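CrtC domain-containing protein (Fusarium vanettenii 77-13-4, PDB 7A0Q) probably acts as a fungal hydratase built from two lipocalin-like domains, adding water to the prenyl side chain of the isoflavonoid phytoalexin kievitone. Local coordinates at residues T36-I41 / N256-L260; W60-Y64 / Y336-E340; E71-A77 / R89-L95. All coordinates share one frame; numbering follows the deposited sequence.

Interaction 1. Residues T36-I41 / N256-L260; sequences TGTNAI and NDETL
Thr38 and Asp257 meet through one carboxylate oxygen. Asp257 reaches across from the turn ahead of strand 259-275 with its carboxylate end directed at the 36-39 turn, and OD2 accepts from both the backbone N-H and the hydroxyl of the threonine. The backbone Thr38 N lies 2.8 Å from Asp257 OD2 and uses the syn lone pair, on the side of the other oxygen. Thr38 OG1, also 2.8 Å from Asp257 OD2, arrives on the anti side, 32° out of the carboxylate plane. The two donors can share one acceptor because chi1 of Thr38, 67°, sets OG1 between its own N and carbonyl carbon, near the peptide N-H. The same hydroxyl oxygen accepts from Ala40 N in an ST turn, so it works as donor and acceptor at once, a double role that suits a threonine.

The receiving loop is a type II' turn from Thr36 to Asn39, closed by Asn39 N bonding to Thr36 O. Gly37, at the second position with the positive phi that glycine tolerates easily, has no side chain, and Asp257 OD1 can come within 3.5 Å of Gly37 CA. A water extends the grip: it takes the N-H of Ile41 and donates to Asp257 OD2, 2.8 Å away.

Beyond the polar centre, Ile41 points toward the other segment and lays its CD1 against the backbone, 3.4 Å from Asp257 O. That carbonyl also accepts from Thr259 OG1, 2.9 Å from Asp257 O, two residues on at the start of strand 259-275.

The contact fastens the loop before strand 58-66 to a connection of the C-terminal lipocalin-like barrel at the protein surface. Three donors, counting the water, converge on OD2, which would probably favour the ionised form of Asp257 and concentrate its charge on that oxygen.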
# COMPACT_ATOMS: atom_id res chain seq x y z
N THR A 36 2.43 -9.60 15.61
CA THR A 36 1.48 -8.98 16.52
C THR A 36 2.14 -8.56 17.83
O THR A 36 1.43 -8.18 18.77
CB THR A 36 0.30 -9.92 16.78
OG1 THR A 36 0.78 -11.25 17.02
CG2 THR A 36 -0.63 -9.94 15.57
N GLY A 37 3.46 -8.65 17.91
CA GLY A 37 4.20 -8.13 19.05
C GLY A 37 3.79 -8.81 20.34
O GLY A 37 3.75 -10.04 20.45
N THR A 38 3.47 -8.01 21.35
CA THR A 38 3.08 -8.53 22.64
C THR A 38 1.63 -9.01 22.69
O THR A 38 1.25 -9.67 23.67
CB THR A 38 3.27 -7.46 23.71
OG1 THR A 38 2.33 -6.40 23.47
CG2 THR A 38 4.68 -6.88 23.67
N ASN A 39 0.81 -8.67 21.69
CA ASN A 39 -0.64 -8.91 21.68
C ASN A 39 -1.35 -8.24 22.86
O ASN A 39 -2.48 -8.61 23.22
CB ASN A 39 -0.96 -10.42 21.63
CG ASN A 39 -0.65 -11.02 20.28
OD1 ASN A 39 -1.46 -10.97 19.35
ND2 ASN A 39 0.55 -11.58 20.14
N ALA A 40 -0.71 -7.22 23.44
CA ALA A 40 -1.28 -6.52 24.58
C ALA A 40 -2.44 -5.61 24.18
O ALA A 40 -3.33 -5.34 25.00
CB ALA A 40 -0.20 -5.68 25.27
N ILE A 41 -2.43 -5.11 22.95
CA ILE A 41 -3.50 -4.26 22.45
C ILE A 41 -4.55 -5.17 21.83
O ILE A 41 -4.22 -5.95 20.92
CB ILE A 41 -2.98 -3.25 21.42
CG1 ILE A 41 -2.06 -2.23 22.12
CG2 ILE A 41 -4.15 -2.55 20.74
CD1 ILE A 41 -1.20 -1.44 21.17
N ASN A 256 7.67 -1.21 20.13
CA ASN A 256 7.02 -1.91 21.23
C ASN A 256 5.50 -1.92 21.10
O ASN A 256 4.78 -1.87 22.10
CB ASN A 256 7.45 -1.31 22.58
CG ASN A 256 8.97 -1.31 22.75
OD1 ASN A 256 9.59 -2.38 22.81
ND2 ASN A 256 9.57 -0.13 22.83
N ASP A 257 5.00 -2.01 19.86
CA ASP A 257 3.58 -2.03 19.49
C ASP A 257 2.87 -0.69 19.70
O ASP A 257 1.65 -0.61 19.48
CB ASP A 257 2.76 -3.08 20.26
CG ASP A 257 3.39 -4.46 20.28
OD1 ASP A 257 4.44 -4.69 19.64
OD2 ASP A 257 2.81 -5.34 20.96
N GLU A 258 3.57 0.35 20.16
CA GLU A 258 2.88 1.61 20.47
C GLU A 258 2.21 2.17 19.22
O GLU A 258 2.80 2.21 18.14
CB GLU A 258 3.88 2.62 21.04
CG GLU A 258 4.51 2.16 22.37
CD GLU A 258 5.84 2.85 22.66
OE1 GLU A 258 6.13 3.90 22.05
OE2 GLU A 258 6.59 2.32 23.51
N THR A 259 0.95 2.60 19.35
CA THR A 259 0.17 3.01 18.20
C THR A 259 -0.44 4.38 18.46
O THR A 259 -1.11 4.57 19.48
CB THR A 259 -0.93 1.97 17.89
OG1 THR A 259 -0.34 0.67 17.73
CG2 THR A 259 -1.67 2.32 16.60
N LEU A 260 -0.19 5.33 17.56
CA LEU A 260 -0.72 6.68 17.65
C LEU A 260 -1.83 6.86 16.62
O LEU A 260 -1.68 6.49 15.46
CB LEU A 260 0.38 7.73 17.41
CG LEU A 260 1.74 7.36 18.01
CD1 LEU A 260 2.79 8.43 17.66
CD2 LEU A 260 1.63 7.18 19.51
O HOH W 1 -0.02 -5.32 21.07

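Interaction 2. Residues W60-Y64 / Y336-E340; sequences WSSSY and YGLVE. With IMD (imidazole), chain F.
Strands 60-64 and 336-340 face each other across the interior with their axes 9.2 Å apart at closest approach. Their N-to-C directions make an angle of 147°, so they run roughly antiparallel, but the separation is that of two sheet faces joined by side chains. Alternation sends Trp60, Ser62 and Tyr64 inward from one strand, and Tyr336, Leu338 and Glu340 from the other.

In the middle, Leu338 brings its methyls to the benzo end of the indole: CD2 lies 3.8 Å from Trp60 CZ2, at the edge of the ring and near its plane. Next to it, the phenol end of Tyr64 lies against the Gly337 main chain, with Tyr64 OH 3.4 Å from Gly337 C; this hydroxyl is bonded to Gln223. Tyr336 CE1 sits over one face of the Tyr64 ring, 3.8 Å from CD2 of Tyr64, and the ring planes stand at 57°. The Tyr336 hydroxyl bonds to His202.

At the other end an imidazole, probably from the crystallisation liquor, lies over one face of the Trp60 indole with its C4 3.6 Å from Trp60 CD2. Glu340, extended with CG anti to its backbone N (chi1 170°), accepts from the imidazole: N1 is 2.6 Å from Glu340 OE2. The imidazole is also hydrogen-bonded to Asp206 OD2, and Trp219 bonds Glu340 OE2 as well.

Two acidic side chains and an aromatic wall around a flat nitrogen heterocycle are consistent with a buried pocket able to hold a flat polar group; the natural ligand is not identified by this contact. With both acids bonded to the ring, a protonated imidazolium would probably be favoured.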
# COMPACT_ATOMS: atom_id res chain seq x y z
N TRP A 60 -2.95 -6.36 -1.13
CA TRP A 60 -2.12 -5.32 -1.73
C TRP A 60 -0.70 -5.41 -1.20
O TRP A 60 -0.49 -5.64 -0.01
CB TRP A 60 -2.75 -3.96 -1.41
CG TRP A 60 -2.19 -2.73 -2.01
CD1 TRP A 60 -2.73 -2.01 -3.04
CD2 TRP A 60 -1.05 -1.98 -1.56
NE1 TRP A 60 -1.99 -0.88 -3.28
CE2 TRP A 60 -0.95 -0.84 -2.38
CE3 TRP A 60 -0.11 -2.17 -0.54
CZ2 TRP A 60 0.06 0.11 -2.23
CZ3 TRP A 60 0.90 -1.22 -0.39
CH2 TRP A 60 0.98 -0.09 -1.23
N SER A 61 0.28 -5.22 -2.09
CA SER A 61 1.67 -5.21 -1.65
C SER A 61 2.47 -4.18 -2.43
O SER A 61 2.27 -4.00 -3.64
CB SER A 61 2.34 -6.60 -1.78
OG SER A 61 2.43 -7.07 -3.12
N SER A 62 3.36 -3.49 -1.72
CA SER A 62 4.37 -2.63 -2.34
C SER A 62 5.74 -3.08 -1.85
O SER A 62 6.04 -3.00 -0.65
CB SER A 62 4.09 -1.16 -2.04
OG SER A 62 4.23 -0.86 -0.66
N SER A 63 6.56 -3.58 -2.77
CA SER A 63 7.88 -4.09 -2.43
C SER A 63 8.93 -3.06 -2.80
O SER A 63 8.98 -2.60 -3.95
CB SER A 63 8.17 -5.41 -3.14
OG SER A 63 7.26 -6.41 -2.73
N TYR A 64 9.75 -2.69 -1.82
CA TYR A 64 10.88 -1.79 -2.01
C TYR A 64 12.12 -2.66 -2.13
O TYR A 64 12.56 -3.25 -1.14
CB TYR A 64 10.98 -0.83 -0.83
CG TYR A 64 9.72 -0.03 -0.55
CD1 TYR A 64 8.69 -0.55 0.23
CD2 TYR A 64 9.56 1.25 -1.09
CE1 TYR A 64 7.54 0.19 0.48
CE2 TYR A 64 8.43 1.99 -0.85
CZ TYR A 64 7.42 1.46 -0.07
OH TYR A 64 6.31 2.24 0.14
N TYR A 336 10.77 7.82 2.84
CA TYR A 336 10.20 7.44 1.55
C TYR A 336 8.92 6.66 1.83
O TYR A 336 8.62 6.30 2.97
CB TYR A 336 11.18 6.60 0.73
CG TYR A 336 11.53 5.29 1.41
CD1 TYR A 336 10.72 4.16 1.28
CD2 TYR A 336 12.67 5.18 2.21
CE1 TYR A 336 11.02 2.97 1.93
CE2 TYR A 336 12.99 3.99 2.85
CZ TYR A 336 12.16 2.89 2.71
OH TYR A 336 12.46 1.71 3.34
N GLY A 337 8.18 6.38 0.76
CA GLY A 337 6.98 5.58 0.91
C GLY A 337 6.16 5.60 -0.35
O GLY A 337 6.70 5.66 -1.45
N LEU A 338 4.84 5.57 -0.17
CA LEU A 338 3.94 5.51 -1.31
C LEU A 338 2.73 6.39 -1.06
O LEU A 338 2.24 6.49 0.08
CB LEU A 338 3.50 4.06 -1.59
CG LEU A 338 2.53 3.85 -2.76
CD1 LEU A 338 2.89 2.59 -3.54
CD2 LEU A 338 1.07 3.79 -2.26
N VAL A 339 2.26 7.05 -2.12
CA VAL A 339 0.98 7.76 -2.10
C VAL A 339 0.02 7.03 -3.03
O VAL A 339 0.39 6.63 -4.14
CB VAL A 339 1.12 9.24 -2.50
CG1 VAL A 339 1.63 9.38 -3.93
CG2 VAL A 339 -0.22 9.93 -2.32
N GLU A 340 -1.19 6.80 -2.54
CA GLU A 340 -2.28 6.27 -3.36
C GLU A 340 -3.33 7.36 -3.52
O GLU A 340 -3.76 7.96 -2.53
CB GLU A 340 -2.89 5.03 -2.71
CG GLU A 340 -4.17 4.58 -3.37
CD GLU A 340 -4.71 3.33 -2.74
OE1 GLU A 340 -4.29 2.23 -3.17
OE2 GLU A 340 -5.53 3.43 -1.81
N1 IMD F . -4.72 1.59 -0.12
C2 IMD F . -4.70 1.41 1.22
N3 IMD F . -3.93 0.32 1.48
C4 IMD F . -3.47 -0.17 0.31
C5 IMD F . -3.97 0.63 -0.70

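Interaction 3. Residues E71-A77 / R89-L95; sequences EQYVVLA and RASTLNL
Val74 and Leu93 exchange both backbone hydrogen bonds, as do Leu76 and Ser91, where Leu76 N lies 2.9 Å from Ser91 O; Leu95 N adds a nearly straight bond of 3.0 Å to Gln72 O. Beyond these, the Tyr73 hydroxyl donates to Glu71 OE1 over a very short 2.5 Å. A water that donates a hydrogen bond to Glu71 OE1 also accepts from Asn94 ND2, connecting the carboxylate to the amide. A second water joins Gln72 N to Asn94 OD1, an oxygen further engaged by the backbone N of Glu96. Asn94 suits this place because its amide offers an acceptor and a donor to different partners. With its CG anti to the backbone N (chi1 -178°), the amide passes the phenol at a slant, their planes 63° apart, and Asn94 CB packs 3.6 Å from Tyr73 CE2.

This is the regular antiparallel ladder of a beta hairpin, strands 72-81 and 86-94, in the N-terminal lipocalin-like part of the protein. A third water donates to Val74 O and lies 2.7 Å from Ser91 OG.

The side chains divide between the two faces. On the one with Tyr73, Val75 and Thr92 run alongside each other in the same direction from the sheet, with CG2 of Val75 4.1 Å from CG2 of Thr92; Phe147 of strand 145-152 covers Val75 and the small Ala90. On the other, Leu76 CD2 comes within 3.3 Å of Ser91 OG. Leu95, at the end of the hairpin, rests its CD1 on Gln72 CB and turns its CD2 to Val74 CG2, and both Leu95 and Val74 touch Phe321 of strand 317-328.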
# COMPACT_ATOMS: atom_id res chain seq x y z
N GLU A 71 20.46 -2.81 -8.18
CA GLU A 71 19.42 -1.95 -8.75
C GLU A 71 18.24 -1.87 -7.78
O GLU A 71 17.95 -2.83 -7.07
CB GLU A 71 18.93 -2.47 -10.09
CG GLU A 71 20.01 -2.72 -11.14
CD GLU A 71 19.42 -3.27 -12.41
OE1 GLU A 71 18.53 -2.62 -12.99
OE2 GLU A 71 19.83 -4.37 -12.84
N GLN A 72 17.55 -0.74 -7.79
CA GLN A 72 16.41 -0.56 -6.91
C GLN A 72 15.12 -0.35 -7.70
O GLN A 72 15.09 0.36 -8.71
CB GLN A 72 16.63 0.60 -5.94
CG GLN A 72 17.72 0.26 -4.93
CD GLN A 72 17.76 1.22 -3.77
OE1 GLN A 72 17.66 2.43 -3.94
NE2 GLN A 72 17.93 0.68 -2.57
N TYR A 73 14.05 -0.98 -7.21
CA TYR A 73 12.75 -0.94 -7.85
C TYR A 73 11.69 -0.83 -6.77
O TYR A 73 11.90 -1.22 -5.62
CB TYR A 73 12.47 -2.20 -8.68
CG TYR A 73 13.42 -2.38 -9.85
CD1 TYR A 73 14.65 -2.99 -9.66
CD2 TYR A 73 13.08 -1.93 -11.12
CE1 TYR A 73 15.53 -3.16 -10.72
CE2 TYR A 73 13.96 -2.09 -12.19
CZ TYR A 73 15.18 -2.71 -11.98
OH TYR A 73 16.06 -2.88 -13.03
N VAL A 74 10.53 -0.30 -7.15
CA VAL A 74 9.32 -0.39 -6.33
C VAL A 74 8.31 -1.17 -7.16
O VAL A 74 8.02 -0.81 -8.30
CB VAL A 74 8.79 0.99 -5.92
CG1 VAL A 74 7.44 0.85 -5.22
CG2 VAL A 74 9.79 1.68 -4.99
N VAL A 75 7.79 -2.26 -6.59
CA VAL A 75 6.90 -3.16 -7.31
C VAL A 75 5.58 -3.24 -6.56
O VAL A 75 5.56 -3.53 -5.36
CB VAL A 75 7.51 -4.57 -7.47
CG1 VAL A 75 6.53 -5.48 -8.17
CG2 VAL A 75 8.80 -4.47 -8.28
N LEU A 76 4.48 -3.03 -7.28
CA LEU A 76 3.14 -3.02 -6.71
C LEU A 76 2.35 -4.21 -7.22
O LEU A 76 2.43 -4.55 -8.40
CB LEU A 76 2.42 -1.74 -7.09
CG LEU A 76 2.57 -0.51 -6.21
CD1 LEU A 76 4.00 -0.28 -5.73
CD2 LEU A 76 2.10 0.66 -7.01
N ALA A 77 1.57 -4.83 -6.34
CA ALA A 77 0.62 -5.87 -6.72
C ALA A 77 -0.67 -5.64 -5.95
O ALA A 77 -0.63 -5.35 -4.75
CB ALA A 77 1.15 -7.27 -6.41
N ARG A 89 -3.95 -5.77 -10.56
CA ARG A 89 -3.15 -4.74 -11.20
C ARG A 89 -1.77 -4.71 -10.55
O ARG A 89 -1.59 -5.12 -9.40
CB ARG A 89 -3.85 -3.36 -11.13
CG ARG A 89 -4.18 -2.88 -9.73
CD ARG A 89 -5.06 -1.63 -9.80
NE ARG A 89 -5.34 -1.09 -8.48
CZ ARG A 89 -6.06 0.01 -8.26
NH1 ARG A 89 -6.59 0.67 -9.29
NH2 ARG A 89 -6.26 0.44 -7.02
N ALA A 90 -0.78 -4.27 -11.32
CA ALA A 90 0.60 -4.34 -10.86
C ALA A 90 1.43 -3.32 -11.62
O ALA A 90 1.09 -2.94 -12.75
CB ALA A 90 1.19 -5.74 -11.05
N SER A 91 2.55 -2.93 -11.02
CA SER A 91 3.45 -1.99 -11.67
C SER A 91 4.88 -2.22 -11.19
O SER A 91 5.12 -2.81 -10.13
CB SER A 91 3.04 -0.53 -11.41
OG SER A 91 3.22 -0.17 -10.04
N THR A 92 5.83 -1.75 -12.00
CA THR A 92 7.23 -1.71 -11.61
C THR A 92 7.78 -0.33 -11.90
O THR A 92 7.41 0.29 -12.90
CB THR A 92 8.07 -2.75 -12.36
OG1 THR A 92 8.10 -2.40 -13.74
CG2 THR A 92 7.48 -4.15 -12.20
N LEU A 93 8.64 0.16 -11.01
CA LEU A 93 9.31 1.44 -11.17
C LEU A 93 10.79 1.23 -10.95
O LEU A 93 11.20 0.74 -9.90
CB LEU A 93 8.76 2.49 -10.18
CG LEU A 93 9.44 3.86 -10.20
CD1 LEU A 93 9.16 4.59 -11.52
CD2 LEU A 93 9.03 4.71 -9.00
N ASN A 94 11.60 1.59 -11.95
CA ASN A 94 13.05 1.58 -11.83
C ASN A 94 13.50 2.90 -11.21
O ASN A 94 13.29 3.97 -11.80
CB ASN A 94 13.69 1.37 -13.21
CG ASN A 94 15.21 1.29 -13.16
OD1 ASN A 94 15.86 2.05 -12.45
ND2 ASN A 94 15.78 0.38 -13.93
N LEU A 95 14.12 2.84 -10.03
CA LEU A 95 14.45 4.06 -9.32
C LEU A 95 15.64 4.79 -9.91
O LEU A 95 15.84 5.97 -9.62
CB LEU A 95 14.70 3.77 -7.84
CG LEU A 95 13.48 3.24 -7.07
CD1 LEU A 95 13.78 3.18 -5.57
CD2 LEU A 95 12.25 4.09 -7.34
O HOH W 2 18.85 -0.14 -13.95
O HOH W 3 17.55 0.98 -10.34
O HOH W 4 5.66 0.58 -9.29

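In the fold
Interactions 2 and 3 form one continuous region, their centres 9 Å apart: strands 58-66 and 72-81 are sheet neighbours, so Ser63 N lies 2.8 Å from Val75 O and Ser61 N lies 2.8 Å from Ala77 O, both probable hydrogen bonds. Leu76 of the hairpin also packs its CD1 3.8 Å from Leu338 CD1, carrying the interface between the two lipocalin-like parts onward. The imidazole site belongs to interaction 2, near the chain's centre, whereas the Arg89 side chain of interaction 3 is about 12 Å from the magnesium ion. Interaction 1 stands apart at the surface, its nearest atoms about 16 Å from interaction 2 and about 21 Å from interaction 3.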